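Long-range contacts in putative Zn-dependent exopeptidase (Bacteroides vulgatus ATCC 8482, PDB 3GUX), which is a putative zinc-dependent exopeptidase of peptidase family M28, probably an aminopeptidase that removes residues from peptide N-termini: residues 49-53 with 104-108; 209-214 with 241-247; 225-230 with 264-268. One frame throughout, in Å; residues are numbered along the deposited sequence.

How the contacts relate
Contact 1 comes first along the chain; contacts 2 and 3 then alternate their segments, in the order 209-214, 225-230, 241-247, 264-268. Contact 1 sets helix 47-62 against the loop after strand 98-104 of the mixed sheet. It touches neither of the others; its centre is about 27 Å from that of contact 2 and about 26 Å from that of contact 3. Contacts 2 and 3 have centres about 11 Å apart and meet at W230, whose NE1 bonds F212 O. Helix 223-236 comes between the strands of contact 2 in sequence and packs on edge strand 265-269 in contact 3. Strands 98-104 and 265-269 lie in one sheet, so contact 1, at a probable active-site loop, shares its framework with contact 3.

Contact 1: residues 49-53 with 104-108; sequences HKECG and HWDSR. With ACT (acetate ion), chain C.
H49 on helix 47-62 lies beside D106 in the loop after strand 98-104, with their CA atoms 7.0 Å apart. The main touch is between H49 and W105. Their rings form an offset stack, the imidazole and the six-membered ring having centroids 4.1 Å apart and planes at 27°. W105 CH2 sits over the centre of the imidazole, while H49 O lies at the edge of the indole, 3.1 Å from CH2. W105 CG stands between the backbone N and the carbonyl carbon (chi1 72°), which turns the indole toward the helix. G53 N comes in obliquely, 3.5 Å from W105 CZ3. Both imidazole nitrogens are held: ND1 gives a nearly straight bond of 2.8 Å to an acetate O in the ring plane, and NE2 bonds D159 OD1. The acetate is probably from the crystallisation liquor. W105 NE1 is satisfied by R85 O. D106 CB meets the rim of the H49 ring. Its carboxylate leads away, with OD1 accepting H104 ND1 at 3.1 Å from above the carboxylate plane and OD2 bonding E161 N. H104 and D106 match the His-X-Asp element of M28 peptidases; by analogy H104 probably binds zinc and D106 probably orients it.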
loop_
_atom_site.group_PDB
_atom_site.type_symbol
_atom_site.label_atom_id
_atom_site.label_comp_id
_atom_site.label_asym_id
_atom_site.label_seq_id
_atom_site.Cartn_x
_atom_site.Cartn_y
_atom_site.Cartn_z
ATOM N N HIS A 49 -5.773 -2.011 17.905
ATOM C CA HIS A 49 -6.256 -1.725 16.549
ATOM C C HIS A 49 -6.951 -0.356 16.470
ATOM O O HIS A 49 -6.719 0.434 15.548
ATOM C CB HIS A 49 -7.170 -2.880 16.094
ATOM C CG HIS A 49 -7.753 -2.738 14.714
ATOM N ND1 HIS A 49 -8.882 -2.000 14.463
ATOM C CD2 HIS A 49 -7.430 -3.326 13.537
ATOM C CE1 HIS A 49 -9.213 -2.108 13.196
ATOM N NE2 HIS A 49 -8.340 -2.897 12.604
ATOM N N LYS A 50 -7.714 -0.029 17.486
ATOM C CA LYS A 50 -8.439 1.228 17.483
ATOM C C LYS A 50 -7.504 2.422 17.516
ATOM O O LYS A 50 -7.657 3.345 16.702
ATOM C CB LYS A 50 -9.390 1.286 18.664
ATOM C CG LYS A 50 -10.334 2.462 18.607
ATOM C CD LYS A 50 -11.311 2.434 19.782
ATOM C CE LYS A 50 -12.136 3.703 19.841
ATOM N NZ LYS A 50 -13.105 3.694 20.965
ATOM N N GLU A 51 -6.581 2.374 18.477
ATOM C CA GLU A 51 -5.572 3.396 18.687
ATOM C C GLU A 51 -4.696 3.522 17.441
ATOM O O GLU A 51 -4.518 4.607 16.902
ATOM C CB GLU A 51 -4.718 3.063 19.931
ATOM C CG GLU A 51 -5.441 3.259 21.314
ATOM C CD GLU A 51 -4.727 2.586 22.506
ATOM O OE1 GLU A 51 -3.610 2.034 22.340
ATOM O OE2 GLU A 51 -5.303 2.574 23.617
ATOM N N CYS A 52 -4.188 2.408 16.939
ATOM C CA CYS A 52 -3.360 2.509 15.743
ATOM C C CYS A 52 -4.141 3.161 14.584
ATOM O O CYS A 52 -3.609 4.004 13.911
ATOM C CB CYS A 52 -2.843 1.145 15.369
ATOM S SG CYS A 52 -1.627 1.185 14.018
ATOM N N GLY A 53 -5.407 2.798 14.367
ATOM C CA GLY A 53 -6.236 3.444 13.306
ATOM C C GLY A 53 -6.316 4.962 13.439
ATOM O O GLY A 53 -6.210 5.716 12.441
ATOM N N HIS A 104 -2.370 -3.131 3.717
ATOM C CA HIS A 104 -3.247 -3.422 4.835
ATOM C C HIS A 104 -2.585 -3.095 6.160
ATOM O O HIS A 104 -1.412 -3.266 6.298
ATOM C CB HIS A 104 -3.754 -4.873 4.773
ATOM C CG HIS A 104 -2.796 -5.881 5.307
ATOM N ND1 HIS A 104 -2.765 -6.250 6.625
ATOM C CD2 HIS A 104 -1.856 -6.618 4.695
ATOM C CE1 HIS A 104 -1.824 -7.145 6.810
ATOM N NE2 HIS A 104 -1.262 -7.393 5.654
ATOM N N TRP A 105 -3.365 -2.648 7.130
ATOM C CA TRP A 105 -2.820 -2.174 8.381
ATOM C C TRP A 105 -3.089 -3.011 9.606
ATOM O O TRP A 105 -2.495 -2.767 10.625
ATOM C CB TRP A 105 -3.283 -0.722 8.605
ATOM C CG TRP A 105 -4.742 -0.459 8.964
ATOM C CD1 TRP A 105 -5.769 -0.219 8.103
ATOM C CD2 TRP A 105 -5.273 -0.314 10.274
ATOM N NE1 TRP A 105 -6.914 0.040 8.796
ATOM C CE2 TRP A 105 -6.638 -0.008 10.135
ATOM C CE3 TRP A 105 -4.742 -0.460 11.558
ATOM C CZ2 TRP A 105 -7.462 0.171 11.217
ATOM C CZ3 TRP A 105 -5.572 -0.267 12.637
ATOM C CH2 TRP A 105 -6.919 0.042 12.458
ATOM N N ASP A 106 -3.986 -3.981 9.529
ATOM C CA ASP A 106 -4.263 -4.867 10.656
ATOM C C ASP A 106 -3.171 -5.946 10.792
ATOM O O ASP A 106 -2.347 -6.136 9.881
ATOM C CB ASP A 106 -5.661 -5.486 10.528
ATOM C CG ASP A 106 -5.839 -6.339 9.273
ATOM O OD1 ASP A 106 -5.385 -5.941 8.191
ATOM O OD2 ASP A 106 -6.460 -7.398 9.359
ATOM N N SER A 107 -3.169 -6.621 11.938
ATOM C CA SER A 107 -2.242 -7.721 12.266
ATOM C C SER A 107 -3.049 -8.963 12.465
ATOM O O SER A 107 -4.241 -8.902 12.856
ATOM C CB SER A 107 -1.525 -7.499 13.591
ATOM O OG SER A 107 -0.937 -6.234 13.626
ATOM N N ARG A 108 -2.379 -10.088 12.301
ATOM C CA ARG A 108 -3.028 -11.392 12.353
ATOM C C ARG A 108 -3.237 -11.775 13.828
ATOM O O ARG A 108 -2.377 -11.442 14.676
ATOM C CB ARG A 108 -2.216 -12.449 11.570
ATOM C CG ARG A 108 -2.864 -13.815 11.361
ATOM C CD ARG A 108 -1.941 -14.709 10.513
HETATM C C ACT C . -11.515 -1.073 16.728
HETATM O O ACT C . -10.486 -0.559 16.269
HETATM O OXT ACT C . -12.601 -0.493 16.478
HETATM C CH3 ACT C . -11.424 -2.321 17.527
#

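Contact 2: residues 209-214 with 241-247; sequences DATFYY and YFVKEDG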
loop_
_atom_site.group_PDB
_atom_site.type_symbol
_atom_site.label_atom_id
_atom_site.label_comp_id
_atom_site.label_asym_id
_atom_site.label_seq_id
_atom_site.Cartn_x
_atom_site.Cartn_y
_atom_site.Cartn_z
ATOM N N ASP A 209 17.247 -8.182 3.005
ATOM C CA ASP A 209 17.468 -8.906 1.740
ATOM C C ASP A 209 16.179 -9.485 1.117
ATOM O O ASP A 209 16.211 -10.541 0.503
ATOM C CB ASP A 209 18.523 -10.011 1.934
ATOM C CG ASP A 209 19.838 -9.470 2.448
ATOM O OD1 ASP A 209 20.320 -8.479 1.873
ATOM O OD2 ASP A 209 20.395 -10.049 3.403
ATOM N N ALA A 210 15.068 -8.768 1.257
ATOM C CA ALA A 210 13.805 -9.195 0.690
ATOM C C ALA A 210 13.972 -9.264 -0.819
ATOM O O ALA A 210 14.843 -8.608 -1.389
ATOM C CB ALA A 210 12.691 -8.237 1.057
ATOM N N THR A 211 13.172 -10.120 -1.443
ATOM C CA THR A 211 13.182 -10.278 -2.885
ATOM C C THR A 211 11.737 -10.260 -3.367
ATOM O O THR A 211 10.923 -11.101 -2.983
ATOM C CB THR A 211 13.956 -11.535 -3.340
ATOM O OG1 THR A 211 13.445 -12.682 -2.663
ATOM C CG2 THR A 211 15.466 -11.358 -3.041
ATOM N N PHE A 212 11.435 -9.230 -4.157
ATOM C CA PHE A 212 10.123 -9.011 -4.731
ATOM C C PHE A 212 10.148 -9.561 -6.149
ATOM O O PHE A 212 10.813 -9.037 -7.031
ATOM C CB PHE A 212 9.765 -7.530 -4.678
ATOM C CG PHE A 212 10.055 -6.918 -3.337
ATOM C CD1 PHE A 212 9.331 -7.314 -2.226
ATOM C CD2 PHE A 212 11.084 -5.985 -3.186
ATOM C CE1 PHE A 212 9.618 -6.795 -0.962
ATOM C CE2 PHE A 212 11.391 -5.465 -1.939
ATOM C CZ PHE A 212 10.653 -5.859 -0.828
ATOM N N TYR A 213 9.475 -10.686 -6.323
ATOM C CA TYR A 213 9.392 -11.352 -7.601
ATOM C C TYR A 213 8.153 -10.863 -8.342
ATOM O O TYR A 213 7.286 -10.205 -7.731
ATOM C CB TYR A 213 9.335 -12.878 -7.386
ATOM C CG TYR A 213 10.686 -13.520 -7.201
ATOM C CD1 TYR A 213 11.433 -13.278 -6.070
ATOM C CD2 TYR A 213 11.216 -14.375 -8.171
ATOM C CE1 TYR A 213 12.666 -13.848 -5.901
ATOM C CE2 TYR A 213 12.459 -14.960 -7.999
ATOM C CZ TYR A 213 13.173 -14.680 -6.850
ATOM O OH TYR A 213 14.412 -15.219 -6.629
ATOM N N TYR A 214 8.067 -11.170 -9.647
ATOM C CA TYR A 214 6.839 -10.885 -10.378
ATOM C C TYR A 214 5.798 -11.789 -9.750
ATOM O O TYR A 214 5.895 -13.016 -9.854
ATOM C CB TYR A 214 6.921 -11.171 -11.872
ATOM C CG TYR A 214 7.831 -10.289 -12.696
ATOM C CD1 TYR A 214 7.950 -8.923 -12.452
ATOM C CD2 TYR A 214 8.478 -10.813 -13.797
ATOM C CE1 TYR A 214 8.769 -8.133 -13.233
ATOM C CE2 TYR A 214 9.267 -10.032 -14.590
ATOM C CZ TYR A 214 9.416 -8.697 -14.308
ATOM O OH TYR A 214 10.210 -7.934 -15.120
ATOM N N TYR A 241 16.749 -6.390 -5.013
ATOM C CA TYR A 241 15.461 -6.504 -4.363
ATOM C C TYR A 241 14.335 -6.846 -5.318
ATOM O O TYR A 241 13.475 -7.609 -4.951
ATOM C CB TYR A 241 15.125 -5.210 -3.641
ATOM C CG TYR A 241 16.077 -4.890 -2.525
ATOM C CD1 TYR A 241 15.928 -5.497 -1.274
ATOM C CD2 TYR A 241 17.118 -3.999 -2.714
ATOM C CE1 TYR A 241 16.781 -5.225 -0.235
ATOM C CE2 TYR A 241 18.002 -3.717 -1.674
ATOM C CZ TYR A 241 17.812 -4.322 -0.431
ATOM O OH TYR A 241 18.665 -4.040 0.617
ATOM N N PHE A 242 14.379 -6.316 -6.550
ATOM C CA PHE A 242 13.309 -6.527 -7.528
ATOM C C PHE A 242 13.745 -7.513 -8.599
ATOM O O PHE A 242 14.264 -7.115 -9.652
ATOM C CB PHE A 242 12.888 -5.189 -8.132
ATOM C CG PHE A 242 12.172 -4.296 -7.162
ATOM C CD1 PHE A 242 12.871 -3.545 -6.239
ATOM C CD2 PHE A 242 10.786 -4.236 -7.149
ATOM C CE1 PHE A 242 12.197 -2.749 -5.332
ATOM C CE2 PHE A 242 10.111 -3.432 -6.254
ATOM C CZ PHE A 242 10.823 -2.689 -5.344
ATOM N N VAL A 243 13.517 -8.796 -8.307
ATOM C CA VAL A 243 13.893 -9.906 -9.179
ATOM C C VAL A 243 12.884 -10.046 -10.317
ATOM O O VAL A 243 11.693 -10.332 -10.065
ATOM C CB VAL A 243 13.994 -11.249 -8.401
ATOM C CG1 VAL A 243 14.391 -12.383 -9.336
ATOM C CG2 VAL A 243 14.992 -11.133 -7.260
ATOM N N LYS A 244 13.347 -9.870 -11.562
ATOM C CA LYS A 244 12.462 -9.946 -12.716
ATOM C C LYS A 244 12.252 -11.393 -13.090
ATOM O O LYS A 244 12.713 -11.843 -14.141
ATOM C CB LYS A 244 13.040 -9.199 -13.903
ATOM C CG LYS A 244 13.298 -7.746 -13.685
ATOM C CD LYS A 244 13.779 -7.151 -14.956
ATOM C CE LYS A 244 14.058 -5.702 -14.822
ATOM N NZ LYS A 244 14.758 -5.229 -16.054
ATOM N N GLU A 245 11.573 -12.133 -12.234
ATOM C CA GLU A 245 11.287 -13.546 -12.453
ATOM C C GLU A 245 9.928 -13.816 -11.860
ATOM O O GLU A 245 9.548 -13.169 -10.881
ATOM C CB GLU A 245 12.336 -14.449 -11.787
ATOM C CG GLU A 245 13.787 -14.248 -12.311
ATOM C CD GLU A 245 14.832 -15.128 -11.626
ATOM O OE1 GLU A 245 14.455 -16.064 -10.887
ATOM O OE2 GLU A 245 16.041 -14.865 -11.829
ATOM N N ASP A 246 9.194 -14.761 -12.442
ATOM C CA ASP A 246 7.884 -15.133 -11.925
ATOM C C ASP A 246 8.083 -15.779 -10.567
ATOM O O ASP A 246 8.862 -16.702 -10.435
ATOM C CB ASP A 246 7.163 -16.113 -12.862
ATOM C CG ASP A 246 6.815 -15.497 -14.228
ATOM O OD1 ASP A 246 6.673 -14.260 -14.320
ATOM O OD2 ASP A 246 6.673 -16.255 -15.216
ATOM N N GLY A 247 7.407 -15.261 -9.553
ATOM C CA GLY A 247 7.502 -15.804 -8.218
ATOM C C GLY A 247 6.257 -16.635 -7.981
ATOM O O GLY A 247 5.857 -17.427 -8.843
HETATM O O HOH W 1 18.423 -5.291 2.768
#
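V243 turns CG1 opposite its backbone N (chi1 -180°), while Y213 has CG beside its own N (chi1 -83°); together these lay the valine on the tyrosine. V243 CB stands over the centre of the Y213 ring, with CG1 on the CE2-CZ side, 3.5 Å from Y213 CE2, and CG2 toward CE1 on the same face. E245 O is 3.4 Å from CD2 of the same ring. F212 points an edge at the face of F242 in an edge-to-face pair, CD2 lying 3.9 Å from F242 CZ. The two short, weakly bonded strands run roughly parallel; the connection between them carries helices 218-221 and 223-236, a beta-alpha-beta crossover outside the six-stranded sheet. F212 N bonds Y241 O at 2.7 Å. The return bond from V243 N to F212 O is weak. Next, Y214 N bonds E245 O at 2.8 Å, and G247 N bonds Y214 O at 2.7 Å. The 241-247 side thus spends four residues where the other spends two, and an inverse gamma turn centred on K244 takes up the difference. K244 CA lies over the Y214 ring, offset toward the rim, and Y214 OH is 3.3 Å from K244 CB.

Contact 3: residues 225-230 with 264-268; sequences EMKKIW and PCVDI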
loop_
_atom_site.group_PDB
_atom_site.type_symbol
_atom_site.label_atom_id
_atom_site.label_comp_id
_atom_site.label_asym_id
_atom_site.label_seq_id
_atom_site.Cartn_x
_atom_site.Cartn_y
_atom_site.Cartn_z
ATOM N N GLU A 225 2.501 -2.530 -16.014
ATOM C CA GLU A 225 2.747 -1.734 -14.808
ATOM C C GLU A 225 3.804 -2.378 -13.924
ATOM O O GLU A 225 4.719 -1.718 -13.457
ATOM C CB GLU A 225 1.450 -1.519 -14.046
ATOM C CG GLU A 225 0.334 -0.854 -14.850
ATOM C CD GLU A 225 -0.461 -1.800 -15.768
ATOM O OE1 GLU A 225 -0.138 -3.015 -15.822
ATOM O OE2 GLU A 225 -1.401 -1.314 -16.440
HETATM N N MSE A 226 3.722 -3.681 -13.735
HETATM C CA MSE A 226 4.714 -4.378 -12.918
HETATM C C MSE A 226 6.126 -4.274 -13.523
HETATM O O MSE A 226 7.102 -3.903 -12.838
HETATM C CB MSE A 226 4.283 -5.822 -12.803
HETATM C CG MSE A 226 5.091 -6.704 -11.922
HETATM SE SE MSE A 226 4.523 -8.506 -12.261
HETATM C CE MSE A 226 5.023 -8.684 -14.164
ATOM N N LYS A 227 6.240 -4.568 -14.829
ATOM C CA LYS A 227 7.525 -4.517 -15.517
ATOM C C LYS A 227 8.149 -3.121 -15.426
ATOM O O LYS A 227 9.382 -2.995 -15.364
ATOM C CB LYS A 227 7.367 -4.974 -16.990
ATOM N N LYS A 228 7.291 -2.093 -15.424
ATOM C CA LYS A 228 7.707 -0.693 -15.318
ATOM C C LYS A 228 8.376 -0.419 -13.985
ATOM O O LYS A 228 9.418 0.231 -13.908
ATOM C CB LYS A 228 6.476 0.204 -15.459
ATOM C CG LYS A 228 6.748 1.696 -15.514
ATOM C CD LYS A 228 5.496 2.521 -15.224
ATOM C CE LYS A 228 4.376 2.265 -16.208
ATOM N NZ LYS A 228 3.236 3.183 -15.963
ATOM N N ILE A 229 7.729 -0.886 -12.925
ATOM C CA ILE A 229 8.195 -0.737 -11.571
ATOM C C ILE A 229 9.529 -1.487 -11.369
ATOM O O ILE A 229 10.482 -0.941 -10.806
ATOM C CB ILE A 229 7.092 -1.224 -10.565
ATOM C CG1 ILE A 229 5.872 -0.281 -10.614
ATOM C CG2 ILE A 229 7.652 -1.329 -9.161
ATOM C CD1 ILE A 229 4.527 -0.858 -9.973
ATOM N N TRP A 230 9.611 -2.718 -11.871
ATOM C CA TRP A 230 10.840 -3.505 -11.735
ATOM C C TRP A 230 11.966 -2.885 -12.561
ATOM O O TRP A 230 13.114 -2.917 -12.137
ATOM C CB TRP A 230 10.624 -4.968 -12.115
ATOM C CG TRP A 230 10.245 -5.892 -10.983
ATOM C CD1 TRP A 230 10.913 -7.027 -10.602
ATOM C CD2 TRP A 230 9.117 -5.784 -10.091
ATOM N NE1 TRP A 230 10.268 -7.635 -9.562
ATOM C CE2 TRP A 230 9.170 -6.891 -9.222
ATOM C CE3 TRP A 230 8.079 -4.855 -9.937
ATOM C CZ2 TRP A 230 8.238 -7.085 -8.198
ATOM C CZ3 TRP A 230 7.145 -5.062 -8.940
ATOM C CH2 TRP A 230 7.229 -6.170 -8.091
ATOM N N PRO A 264 -5.872 -2.237 -12.763
ATOM C CA PRO A 264 -4.787 -3.212 -12.615
ATOM C C PRO A 264 -3.944 -2.832 -11.384
ATOM O O PRO A 264 -3.671 -1.657 -11.156
ATOM C CB PRO A 264 -3.971 -3.039 -13.878
ATOM C CG PRO A 264 -4.305 -1.654 -14.345
ATOM C CD PRO A 264 -5.757 -1.520 -14.045
ATOM N N CYS A 265 -3.566 -3.813 -10.596
ATOM C CA CYS A 265 -2.904 -3.523 -9.362
ATOM C C CYS A 265 -1.768 -4.487 -9.129
ATOM O O CYS A 265 -1.971 -5.705 -9.142
ATOM C CB CYS A 265 -3.915 -3.619 -8.238
ATOM S SG CYS A 265 -3.300 -2.989 -6.722
ATOM N N VAL A 266 -0.587 -3.923 -8.872
ATOM C CA VAL A 266 0.644 -4.682 -8.704
ATOM C C VAL A 266 0.936 -4.926 -7.239
ATOM O O VAL A 266 1.007 -3.983 -6.460
ATOM C CB VAL A 266 1.868 -3.923 -9.360
ATOM C CG1 VAL A 266 3.128 -4.711 -9.229
ATOM C CG2 VAL A 266 1.618 -3.630 -10.853
ATOM N N ASP A 267 1.138 -6.184 -6.866
ATOM C CA ASP A 267 1.543 -6.518 -5.512
ATOM C C ASP A 267 3.086 -6.601 -5.414
ATOM O O ASP A 267 3.710 -7.404 -6.130
ATOM C CB ASP A 267 0.887 -7.842 -5.096
ATOM C CG ASP A 267 0.945 -8.100 -3.597
ATOM O OD1 ASP A 267 1.416 -7.226 -2.805
ATOM O OD2 ASP A 267 0.504 -9.199 -3.198
ATOM N N ILE A 268 3.691 -5.737 -4.579
ATOM C CA ILE A 268 5.120 -5.772 -4.257
ATOM C C ILE A 268 5.130 -6.494 -2.915
ATOM O O ILE A 268 4.758 -5.889 -1.910
ATOM C CB ILE A 268 5.775 -4.362 -4.139
ATOM C CG1 ILE A 268 5.535 -3.549 -5.433
ATOM C CG2 ILE A 268 7.257 -4.492 -3.764
ATOM C CD1 ILE A 268 6.147 -2.094 -5.400
#
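V266 is the centre of this contact, set among E225, M226, I229 and W230. Its two methyls divide the work. CG1, opposite the backbone N (chi1 -178°), meets selenomethionine M226 at CG, 3.9 Å away, and W230 CZ3 at 4.0 Å. CG2 lies 3.6 Å from M226 N and also touches E225 CB. I229 comes at V266 tip to tip, with its CD1 4.1 Å from V266 CB. Helix 223-236 lies on one face of the mixed sheet at edge strand 265-269, with segment axes 8.8 Å apart and a crossing angle of -42°. This is the helix-on-sheet layering of the phosphorylase/hydrolase-like alpha/beta fold. V266 pairs through its backbone with G199 and L201 on strand 198-203, and helix 296-311 also packs on I229 and I268. Helix 253-260 touches C265 and D267, whose CB atoms point away from helix 223-236. E225 bends at its second torsion (chi2 81°) and crosses P264 at about a right angle, with OE2 3.6 Å from P264 CG. W230 slides past V266 and I268 in the opposite direction. Its CH2 comes 4.1 Å from I268 CG1, while M226 CG sits over one face of the indole, offset toward the rim. The polar edge of W230 has its own partners: NE1 bonds F212 O and, weakly, V243 O.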